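Local coordinates for protein techylectin-5A (Tachypleus tridentatus, PDB 1JC9) that recognises acetyl-group-containing substances on cell surfaces and agglutinates bacteria and human erythrocytes in horseshoe crab innate immunity, at residues Ala132-Arg137 against Phe160-Glu165; Phe184-Gly189 against Trp215-His220; Ser222-Leu227 against Asp238-Arg243. One frame throughout, in Å; residues are numbered along the deposited sequence.

Contact 1 (Ala132-Arg137 against Phe160-Glu165); sequences ALTNQR and FWIENE
Helix-on-sheet packing in the fibrinogen-related domain brings Thr-134 and Asn-135, in the last turn of helix 127-136, against Phe-160, Trp-161 and Ile-162 at the end of strand 152-162. The axes of helix segment 132-136 and strand segment 160-162 approach to 7.2 Å, their directions 125° apart. Thr-134 points toward the strand: its CB lies 3.6 Å from Trp-161 CA, and the two branches divide the neighbours. CG2 meets the Phe-160 ring at CE2, 3.6 Å away, while OG1 comes to 3.0 Å from Ile-162 CD1, a tight approach. With chi1 at 58°, OG1 sits between backbone N and carbonyl carbon, and its hydrogen bond goes back to Ile-130 O. Asn-135 supplies the direct polar link. Its ND2 bonds Ile-162 O at 3.1 Å, the oxygen lying in the amide plane and the donor nearly in line with the carbonyl; the same nitrogen also bonds Phe-131 O. The amide stands almost perpendicular to the Trp-161 indole, which also stacks with the ring of His-172. A water 2.7 Å from both Thr-134 O and Phe-160 O probably links the two backbones. This is a helix packed against an antiparallel sheet, here in the fibrinogen-related fold.

Contact 2 (Phe184-Gly189 against Trp215-His220); sequences FGRHNG and WYDRCH. With NAG (2-acetamido-2-deoxy-beta-D-glucopyranose), chain B.
The backbones come nearest where His-187 CA lies 6.0 Å from Trp-215 CA, a short 3-10 turn facing an irregular loop that carries a cis peptide between Arg-218 and Cys-219. Together they build one wall of the acetyl-sugar pocket of this fibrinogen-related lectin. His-187 ties the loop down: its ND1 donates to Trp-215 O at 2.7 Å, in the plane of the imidazole but from well above the carbonyl plane, and the ring edge at CE1 meets His-220 CB at 3.4 Å. Next to it the Phe-184 ring, at its edge and through CZ, meets Trp-215 CZ3.

Arg-186 reaches from the turn to the ligand. Its chain bends at chi3 (78°), which carries the guanidinium past Asp-217 and on to the sugar. NE is 3.8 Å from Asp-217 OD1, a long salt bridge of charge alone, since the oxygen lies well out of the guanidinium plane; a water bonded to OD1 and to Arg-186 O bridges the same pair. At the far end NH2 donates to O1 of the N-acetylglucosamine at 3.0 Å. The acetyl oxygen O7 accepts two backbone N-H groups, from Cys-219 N at 2.7 Å and His-220 N at 2.9 Å. Held through NE2 by Ala-237 O, the His-220 imidazole offers one face to the acetyl methyl, whose C8 sits 3.6 Å above the ring plane, offset toward the rim.

Contact 3 (Ser222-Leu227 against Asp238-Arg243); sequences SNLNGL and DGIEWR
The Trp-242 indole takes the Leu-224 methyl CD1 at its edge, 4.0 Å from CE3 and near the ring plane, while Ser-222 CB reaches the same CE3 obliquely at 3.7 Å. The second flat group is the Asn-223 amide, swung across to the facing loop with CG anti to its own N (chi1 -169°). Its ND2 donates to Gly-239 O at 3.1 Å, the acceptor tilted 21° from the amide plane. ND2 also bonds Tyr-210 O, and OD1 bonds Tyr-216 OH. Two non-sheet loops of the fibrinogen-related domain are joined here: a single beta bridge pairs Ser-222 with Trp-242, and a type I turn from Asn-223 to Gly-226 follows it. Asn-223 N donates to Glu-241 O at 2.9 Å beside that bridge; past the turn, Leu-227 N bonds Asp-238 O at 3.1 Å. Ile-240, centre of an inverse gamma turn, brings CD1 up to two carbonyls of the turn residues, 3.0 Å from Gly-226 O and 3.2 Å from Leu-224 O. Both accept hydrogen bonds from Arg-95 NH1. Ile-240 CG2 also packs on Leu-224 CD1, the side chains crossing at about a right angle, and both touch Val-255 of strand 250-261.

Overall arrangement
Along the chain the three contacts come in series inside one fibrinogen-related domain, each closing before the next opens. Contact 1 belongs to the helix-and-sheet part, on helix 127-136 and strand 152-162; contacts 2 and 3 are built from the long loops that follow. The centres of contacts 1 and 2 are about 18 Å apart, and these two meet where Ile-162 packs on Trp-215. Contacts 2 and 3 are closer, about 12 Å between centres, touching where His-187 and Phe-184 pack on Ser-222. The centres of contacts 1 and 3 are about 23 Å apart, on opposite sides of the chain's centre. Contacts 2 and 3 both contribute residues to the sugar pocket, including Arg-186 and Arg-243, whereas contact 1 stays away from it.

Contact 1 (Ala132-Arg137 against Phe160-Glu165)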
loop_
_atom_site.group_PDB
_atom_site.type_symbol
_atom_site.label_atom_id
_atom_site.label_comp_id
_atom_site.label_asym_id
_atom_site.label_seq_id
_atom_site.Cartn_x
_atom_site.Cartn_y
_atom_site.Cartn_z
ATOM N N ALA A 132 1.738 -10.907 7.790
ATOM C CA ALA A 132 1.675 -12.344 7.523
ATOM C C ALA A 132 2.173 -12.705 6.126
ATOM O O ALA A 132 2.934 -13.658 5.961
ATOM C CB ALA A 132 0.245 -12.853 7.713
ATOM N N LEU A 133 1.742 -11.952 5.118
ATOM C CA LEU A 133 2.167 -12.231 3.753
ATOM C C LEU A 133 3.641 -11.894 3.488
ATOM O O LEU A 133 4.373 -12.725 2.948
ATOM C CB LEU A 133 1.277 -11.481 2.759
ATOM C CG LEU A 133 -0.205 -11.887 2.704
ATOM C CD1 LEU A 133 -0.948 -10.949 1.767
ATOM C CD2 LEU A 133 -0.343 -13.324 2.225
ATOM N N THR A 134 4.081 -10.695 3.877
ATOM C CA THR A 134 5.466 -10.284 3.628
ATOM C C THR A 134 6.531 -11.054 4.389
ATOM O O THR A 134 7.715 -10.994 4.047
ATOM C CB THR A 134 5.673 -8.772 3.897
ATOM O OG1 THR A 134 5.316 -8.455 5.249
ATOM C CG2 THR A 134 4.817 -7.950 2.946
ATOM N N ASN A 135 6.123 -11.783 5.422
ATOM C CA ASN A 135 7.076 -12.558 6.203
ATOM C C ASN A 135 7.139 -14.040 5.828
ATOM O O ASN A 135 8.057 -14.733 6.261
ATOM C CB ASN A 135 6.776 -12.410 7.700
ATOM C CG ASN A 135 7.222 -11.063 8.259
ATOM O OD1 ASN A 135 8.218 -10.975 8.976
ATOM N ND2 ASN A 135 6.490 -10.005 7.922
ATOM N N GLN A 136 6.194 -14.533 5.024
ATOM C CA GLN A 136 6.219 -15.954 4.653
ATOM C C GLN A 136 7.337 -16.247 3.660
ATOM O O GLN A 136 7.751 -17.394 3.486
ATOM C CB GLN A 136 4.854 -16.423 4.115
ATOM C CG GLN A 136 4.357 -15.772 2.845
ATOM C CD GLN A 136 2.940 -16.220 2.510
ATOM O OE1 GLN A 136 2.298 -16.909 3.304
ATOM N NE2 GLN A 136 2.444 -15.824 1.344
ATOM N N ARG A 137 7.817 -15.196 3.006
ATOM C CA ARG A 137 8.947 -15.292 2.091
ATOM C C ARG A 137 9.355 -13.913 1.613
ATOM O O ARG A 137 8.797 -12.915 2.070
ATOM C CB ARG A 137 8.676 -16.240 0.918
ATOM C CG ARG A 137 7.508 -15.957 0.002
ATOM C CD ARG A 137 7.689 -16.904 -1.172
ATOM N NE ARG A 137 6.595 -16.949 -2.132
ATOM C CZ ARG A 137 5.487 -17.667 -1.978
ATOM N NH1 ARG A 137 5.311 -18.403 -0.885
ATOM N NH2 ARG A 137 4.575 -17.681 -2.948
ATOM N N PHE A 160 10.632 -6.090 0.528
ATOM C CA PHE A 160 9.598 -5.351 1.242
ATOM C C PHE A 160 8.956 -6.212 2.326
ATOM O O PHE A 160 8.529 -7.338 2.064
ATOM C CB PHE A 160 8.509 -4.901 0.263
ATOM C CG PHE A 160 7.244 -4.426 0.931
ATOM C CD1 PHE A 160 7.242 -3.281 1.718
ATOM C CD2 PHE A 160 6.057 -5.142 0.788
ATOM C CE1 PHE A 160 6.082 -2.852 2.357
ATOM C CE2 PHE A 160 4.888 -4.723 1.422
ATOM C CZ PHE A 160 4.901 -3.570 2.212
ATOM N N TRP A 161 8.899 -5.683 3.543
ATOM C CA TRP A 161 8.256 -6.372 4.653
ATOM C C TRP A 161 8.095 -5.435 5.835
ATOM O O TRP A 161 8.772 -4.414 5.924
ATOM C CB TRP A 161 9.039 -7.628 5.076
ATOM C CG TRP A 161 10.506 -7.426 5.405
ATOM C CD1 TRP A 161 11.523 -7.173 4.522
ATOM C CD2 TRP A 161 11.118 -7.529 6.697
ATOM N NE1 TRP A 161 12.726 -7.119 5.184
ATOM C CE2 TRP A 161 12.508 -7.332 6.520
ATOM C CE3 TRP A 161 10.627 -7.770 7.989
ATOM C CZ2 TRP A 161 13.415 -7.369 7.588
ATOM C CZ3 TRP A 161 11.530 -7.809 9.055
ATOM C CH2 TRP A 161 12.910 -7.607 8.843
ATOM N N ILE A 162 7.158 -5.755 6.720
ATOM C CA ILE A 162 6.949 -4.949 7.914
ATOM C C ILE A 162 6.991 -5.912 9.097
ATOM O O ILE A 162 6.803 -7.119 8.924
ATOM C CB ILE A 162 5.588 -4.176 7.891
ATOM C CG1 ILE A 162 4.403 -5.144 7.902
ATOM C CG2 ILE A 162 5.521 -3.260 6.656
ATOM C CD1 ILE A 162 4.308 -5.999 6.665
ATOM N N GLU A 163 7.267 -5.390 10.287
ATOM C CA GLU A 163 7.321 -6.215 11.485
ATOM C C GLU A 163 5.908 -6.289 12.050
ATOM O O GLU A 163 5.007 -5.642 11.512
ATOM C CB GLU A 163 8.313 -5.605 12.482
ATOM C CG GLU A 163 9.747 -5.633 11.942
ATOM C CD GLU A 163 10.772 -5.012 12.874
ATOM O OE1 GLU A 163 10.742 -5.307 14.085
ATOM O OE2 GLU A 163 11.624 -4.238 12.386
ATOM N N ASN A 164 5.696 -7.069 13.110
ATOM C CA ASN A 164 4.351 -7.195 13.660
ATOM C C ASN A 164 3.908 -5.993 14.483
ATOM O O ASN A 164 4.646 -5.017 14.622
ATOM C CB ASN A 164 4.198 -8.489 14.478
ATOM C CG ASN A 164 5.055 -8.509 15.729
ATOM O OD1 ASN A 164 5.288 -7.480 16.364
ATOM N ND2 ASN A 164 5.504 -9.695 16.104
ATOM N N GLU A 165 2.697 -6.067 15.024
ATOM C CA GLU A 165 2.137 -4.968 15.799
ATOM C C GLU A 165 2.963 -4.517 16.996
ATOM O O GLU A 165 3.023 -3.320 17.280
ATOM C CB GLU A 165 0.708 -5.302 16.252
ATOM C CG GLU A 165 0.033 -4.130 16.970
ATOM C CD GLU A 165 -1.442 -4.356 17.237
ATOM O OE1 GLU A 165 -1.885 -5.523 17.221
ATOM O OE2 GLU A 165 -2.158 -3.359 17.477
HETATM O O HOH W 1 9.349 -9.882 2.164
#

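Contact 2 (Phe184-Gly189 against Trp215-His220)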
loop_
_atom_site.group_PDB
_atom_site.type_symbol
_atom_site.label_atom_id
_atom_site.label_comp_id
_atom_site.label_asym_id
_atom_site.label_seq_id
_atom_site.Cartn_x
_atom_site.Cartn_y
_atom_site.Cartn_z
ATOM N N PHE A 184 9.308 6.697 -1.739
ATOM C CA PHE A 184 8.933 5.801 -0.641
ATOM C C PHE A 184 10.188 5.481 0.172
ATOM O O PHE A 184 10.117 5.123 1.352
ATOM C CB PHE A 184 8.329 4.502 -1.198
ATOM C CG PHE A 184 7.658 3.632 -0.162
ATOM C CD1 PHE A 184 6.672 4.148 0.675
ATOM C CD2 PHE A 184 7.964 2.277 -0.070
ATOM C CE1 PHE A 184 5.998 3.328 1.583
ATOM C CE2 PHE A 184 7.293 1.445 0.834
ATOM C CZ PHE A 184 6.308 1.974 1.659
ATOM N N GLY A 185 11.339 5.635 -0.472
ATOM C CA GLY A 185 12.609 5.341 0.169
ATOM C C GLY A 185 12.844 5.975 1.527
ATOM O O GLY A 185 13.349 5.316 2.436
ATOM N N ARG A 186 12.478 7.243 1.683
ATOM C CA ARG A 186 12.707 7.925 2.952
ATOM C C ARG A 186 11.920 7.329 4.113
ATOM O O ARG A 186 12.237 7.569 5.278
ATOM C CB ARG A 186 12.377 9.416 2.827
ATOM C CG ARG A 186 13.018 10.269 3.918
ATOM C CD ARG A 186 12.842 11.765 3.665
ATOM N NE ARG A 186 11.509 12.252 4.012
ATOM C CZ ARG A 186 11.114 13.514 3.854
ATOM N NH1 ARG A 186 11.948 14.416 3.351
ATOM N NH2 ARG A 186 9.891 13.882 4.212
ATOM N N HIS A 187 10.903 6.539 3.800
ATOM C CA HIS A 187 10.067 5.937 4.832
ATOM C C HIS A 187 10.638 4.656 5.429
ATOM O O HIS A 187 10.167 4.178 6.459
ATOM C CB HIS A 187 8.670 5.704 4.255
ATOM C CG HIS A 187 7.960 6.975 3.914
ATOM N ND1 HIS A 187 7.265 7.712 4.852
ATOM C CD2 HIS A 187 7.920 7.695 2.768
ATOM C CE1 HIS A 187 6.831 8.829 4.298
ATOM N NE2 HIS A 187 7.216 8.844 3.033
ATOM N N ASN A 188 11.667 4.111 4.793
ATOM C CA ASN A 188 12.293 2.892 5.279
ATOM C C ASN A 188 12.674 3.034 6.753
ATOM O O ASN A 188 13.178 4.075 7.165
ATOM C CB ASN A 188 13.537 2.577 4.431
ATOM C CG ASN A 188 14.247 1.306 4.870
ATOM O OD1 ASN A 188 13.615 0.305 5.211
ATOM N ND2 ASN A 188 15.572 1.335 4.844
ATOM N N GLY A 189 12.411 1.991 7.540
ATOM C CA GLY A 189 12.753 2.000 8.953
ATOM C C GLY A 189 11.887 2.819 9.898
ATOM O O GLY A 189 12.299 3.095 11.018
ATOM N N TRP A 215 3.731 5.117 7.202
ATOM C CA TRP A 215 4.994 5.031 7.931
ATOM C C TRP A 215 5.619 6.427 7.875
ATOM O O TRP A 215 6.680 6.630 7.283
ATOM C CB TRP A 215 5.918 4.003 7.267
ATOM C CG TRP A 215 5.378 2.597 7.291
ATOM C CD1 TRP A 215 5.524 1.676 8.292
ATOM C CD2 TRP A 215 4.561 1.972 6.287
ATOM N NE1 TRP A 215 4.849 0.519 7.975
ATOM C CE2 TRP A 215 4.250 0.674 6.751
ATOM C CE3 TRP A 215 4.063 2.385 5.044
ATOM C CZ2 TRP A 215 3.460 -0.218 6.014
ATOM C CZ3 TRP A 215 3.276 1.500 4.309
ATOM C CH2 TRP A 215 2.984 0.212 4.799
ATOM N N TYR A 216 4.941 7.385 8.493
ATOM C CA TYR A 216 5.386 8.773 8.507
ATOM C C TYR A 216 6.743 9.019 9.151
ATOM O O TYR A 216 7.099 8.392 10.152
ATOM C CB TYR A 216 4.337 9.645 9.200
ATOM C CG TYR A 216 3.059 9.820 8.411
ATOM C CD1 TYR A 216 3.066 10.472 7.176
ATOM C CD2 TYR A 216 1.837 9.367 8.911
ATOM C CE1 TYR A 216 1.890 10.674 6.460
ATOM C CE2 TYR A 216 0.652 9.562 8.201
ATOM C CZ TYR A 216 0.692 10.221 6.976
ATOM O OH TYR A 216 -0.466 10.439 6.270
ATOM N N ASP A 217 7.483 9.952 8.560
ATOM C CA ASP A 217 8.808 10.344 9.033
ATOM C C ASP A 217 8.729 11.768 9.584
ATOM O O ASP A 217 8.422 11.965 10.759
ATOM C CB ASP A 217 9.813 10.296 7.878
ATOM C CG ASP A 217 11.222 10.650 8.313
ATOM O OD1 ASP A 217 12.100 10.768 7.428
ATOM O OD2 ASP A 217 11.454 10.805 9.534
ATOM N N ARG A 218 8.986 12.753 8.721
ATOM C CA ARG A 218 8.957 14.168 9.099
ATOM C C ARG A 218 8.547 15.097 7.946
ATOM O O ARG A 218 9.241 16.079 7.695
ATOM C CB ARG A 218 10.343 14.618 9.557
ATOM C CG ARG A 218 10.833 14.095 10.884
ATOM C CD ARG A 218 12.342 14.321 10.962
ATOM N NE ARG A 218 12.838 14.469 12.329
ATOM C CZ ARG A 218 12.621 15.539 13.091
ATOM N NH1 ARG A 218 11.914 16.563 12.624
ATOM N NH2 ARG A 218 13.117 15.590 14.319
ATOM N N CYS A 219 7.436 14.837 7.255
ATOM C CA CYS A 219 6.542 13.722 7.517
ATOM C C CYS A 219 6.509 12.694 6.385
ATOM O O CYS A 219 6.476 11.484 6.642
ATOM C CB CYS A 219 5.130 14.248 7.745
ATOM S SG CYS A 219 4.842 15.072 9.343
ATOM N N HIS A 220 6.511 13.162 5.134
ATOM C CA HIS A 220 6.453 12.230 4.007
ATOM C C HIS A 220 6.855 12.795 2.653
ATOM O O HIS A 220 6.989 14.007 2.473
ATOM C CB HIS A 220 5.031 11.680 3.862
ATOM C CG HIS A 220 4.077 12.645 3.226
ATOM N ND1 HIS A 220 4.149 12.992 1.893
ATOM C CD2 HIS A 220 3.053 13.362 3.747
ATOM C CE1 HIS A 220 3.209 13.880 1.619
ATOM N NE2 HIS A 220 2.531 14.122 2.727
HETATM C C1 NAG B . 9.369 17.871 3.543
HETATM C C2 NAG B . 8.182 18.104 4.590
HETATM C C3 NAG B . 8.350 19.545 5.209
HETATM C C4 NAG B . 9.672 19.531 5.943
HETATM C C5 NAG B . 10.813 19.233 4.905
HETATM C C6 NAG B . 12.188 19.172 5.575
HETATM C C7 NAG B . 6.094 16.944 4.223
HETATM C C8 NAG B . 4.763 16.773 3.559
HETATM N N2 NAG B . 6.894 18.019 3.884
HETATM O O1 NAG B . 9.319 16.558 2.899
HETATM O O3 NAG B . 7.323 19.813 6.162
HETATM O O4 NAG B . 9.904 20.845 6.567
HETATM O O5 NAG B . 10.643 17.950 4.227
HETATM O O6 NAG B . 13.090 18.885 4.460
HETATM O O7 NAG B . 6.434 16.087 5.076
HETATM O O HOH W 2 13.989 8.931 7.308
#

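Contact 3 (Ser222-Leu227 against Asp238-Arg243)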
loop_
_atom_site.group_PDB
_atom_site.type_symbol
_atom_site.label_atom_id
_atom_site.label_comp_id
_atom_site.label_asym_id
_atom_site.label_seq_id
_atom_site.Cartn_x
_atom_site.Cartn_y
_atom_site.Cartn_z
ATOM N N SER A 222 5.630 10.492 0.133
ATOM C CA SER A 222 4.530 9.741 -0.486
ATOM C C SER A 222 3.440 9.630 0.582
ATOM O O SER A 222 3.741 9.437 1.758
ATOM C CB SER A 222 4.986 8.351 -0.962
ATOM O OG SER A 222 5.569 7.589 0.075
ATOM N N ASN A 223 2.180 9.756 0.176
ATOM C CA ASN A 223 1.068 9.732 1.128
ATOM C C ASN A 223 -0.157 9.093 0.475
ATOM O O ASN A 223 -1.240 9.673 0.464
ATOM C CB ASN A 223 0.771 11.187 1.544
ATOM C CG ASN A 223 -0.174 11.294 2.727
ATOM O OD1 ASN A 223 0.005 10.629 3.746
ATOM N ND2 ASN A 223 -1.171 12.160 2.607
ATOM N N LEU A 224 0.021 7.884 -0.047
ATOM C CA LEU A 224 -1.042 7.172 -0.752
ATOM C C LEU A 224 -2.342 6.901 -0.003
ATOM O O LEU A 224 -3.376 6.653 -0.629
ATOM C CB LEU A 224 -0.477 5.876 -1.337
ATOM C CG LEU A 224 0.162 6.021 -2.729
ATOM C CD1 LEU A 224 0.883 7.353 -2.879
ATOM C CD2 LEU A 224 1.107 4.863 -2.969
ATOM N N ASN A 225 -2.305 6.943 1.327
ATOM C CA ASN A 225 -3.524 6.734 2.099
ATOM C C ASN A 225 -4.117 8.076 2.530
ATOM O O ASN A 225 -4.913 8.135 3.467
ATOM C CB ASN A 225 -3.260 5.873 3.336
ATOM C CG ASN A 225 -3.019 4.416 2.991
ATOM O OD1 ASN A 225 -3.458 3.933 1.944
ATOM N ND2 ASN A 225 -2.335 3.701 3.877
ATOM N N GLY A 226 -3.733 9.148 1.836
ATOM C CA GLY A 226 -4.238 10.470 2.171
ATOM C C GLY A 226 -5.626 10.745 1.615
ATOM O O GLY A 226 -6.290 9.845 1.102
ATOM N N LEU A 227 -6.066 11.997 1.719
ATOM C CA LEU A 227 -7.382 12.396 1.229
ATOM C C LEU A 227 -7.476 12.253 -0.280
ATOM O O LEU A 227 -6.503 12.483 -0.995
ATOM C CB LEU A 227 -7.683 13.856 1.612
ATOM C CG LEU A 227 -7.640 14.235 3.096
ATOM C CD1 LEU A 227 -8.040 15.691 3.256
ATOM C CD2 LEU A 227 -8.576 13.346 3.897
ATOM N N ASP A 238 -1.735 17.010 1.611
ATOM C CA ASP A 238 -2.638 16.137 2.354
ATOM C C ASP A 238 -3.484 15.203 1.497
ATOM O O ASP A 238 -4.408 14.567 1.993
ATOM C CB ASP A 238 -3.519 16.966 3.296
ATOM C CG ASP A 238 -4.272 18.068 2.586
ATOM O OD1 ASP A 238 -3.927 18.394 1.430
ATOM O OD2 ASP A 238 -5.211 18.618 3.198
ATOM N N GLY A 239 -3.156 15.122 0.209
ATOM C CA GLY A 239 -3.870 14.233 -0.695
ATOM C C GLY A 239 -2.990 13.027 -1.009
ATOM O O GLY A 239 -2.001 12.802 -0.308
ATOM N N ILE A 240 -3.346 12.259 -2.043
ATOM C CA ILE A 240 -2.582 11.072 -2.464
ATOM C C ILE A 240 -1.341 11.555 -3.219
ATOM O O ILE A 240 -1.341 11.610 -4.447
ATOM C CB ILE A 240 -3.410 10.175 -3.435
ATOM C CG1 ILE A 240 -4.807 9.907 -2.867
ATOM C CG2 ILE A 240 -2.677 8.861 -3.699
ATOM C CD1 ILE A 240 -4.806 9.322 -1.503
ATOM N N GLU A 241 -0.282 11.881 -2.486
ATOM C CA GLU A 241 0.933 12.415 -3.095
ATOM C C GLU A 241 2.086 11.451 -3.355
ATOM O O GLU A 241 2.296 10.476 -2.629
ATOM C CB GLU A 241 1.494 13.547 -2.224
ATOM C CG GLU A 241 0.470 14.479 -1.566
ATOM C CD GLU A 241 -0.199 15.422 -2.548
ATOM O OE1 GLU A 241 0.489 15.899 -3.483
ATOM O OE2 GLU A 241 -1.409 15.697 -2.374
ATOM N N TRP A 242 2.837 11.752 -4.407
ATOM C CA TRP A 242 4.043 11.012 -4.753
ATOM C C TRP A 242 4.934 12.149 -5.231
ATOM O O TRP A 242 4.981 12.491 -6.413
ATOM C CB TRP A 242 3.800 9.985 -5.857
ATOM C CG TRP A 242 4.992 9.082 -6.048
ATOM C CD1 TRP A 242 6.066 9.301 -6.865
ATOM C CD2 TRP A 242 5.257 7.851 -5.360
ATOM N NE1 TRP A 242 6.983 8.283 -6.729
ATOM C CE2 TRP A 242 6.512 7.381 -5.811
ATOM C CE3 TRP A 242 4.557 7.100 -4.404
ATOM C CZ2 TRP A 242 7.084 6.189 -5.337
ATOM C CZ3 TRP A 242 5.125 5.917 -3.933
ATOM C CH2 TRP A 242 6.379 5.473 -4.402
ATOM N N ARG A 243 5.612 12.755 -4.267
ATOM C CA ARG A 243 6.472 13.906 -4.493
ATOM C C ARG A 243 7.364 13.926 -5.727
ATOM O O ARG A 243 7.354 14.901 -6.480
ATOM C CB ARG A 243 7.339 14.144 -3.258
ATOM C CG ARG A 243 8.186 15.402 -3.355
ATOM C CD ARG A 243 9.140 15.506 -2.191
ATOM N NE ARG A 243 9.972 16.698 -2.285
ATOM C CZ ARG A 243 10.810 17.100 -1.334
ATOM N NH1 ARG A 243 10.930 16.401 -0.209
ATOM N NH2 ARG A 243 11.527 18.203 -1.508
#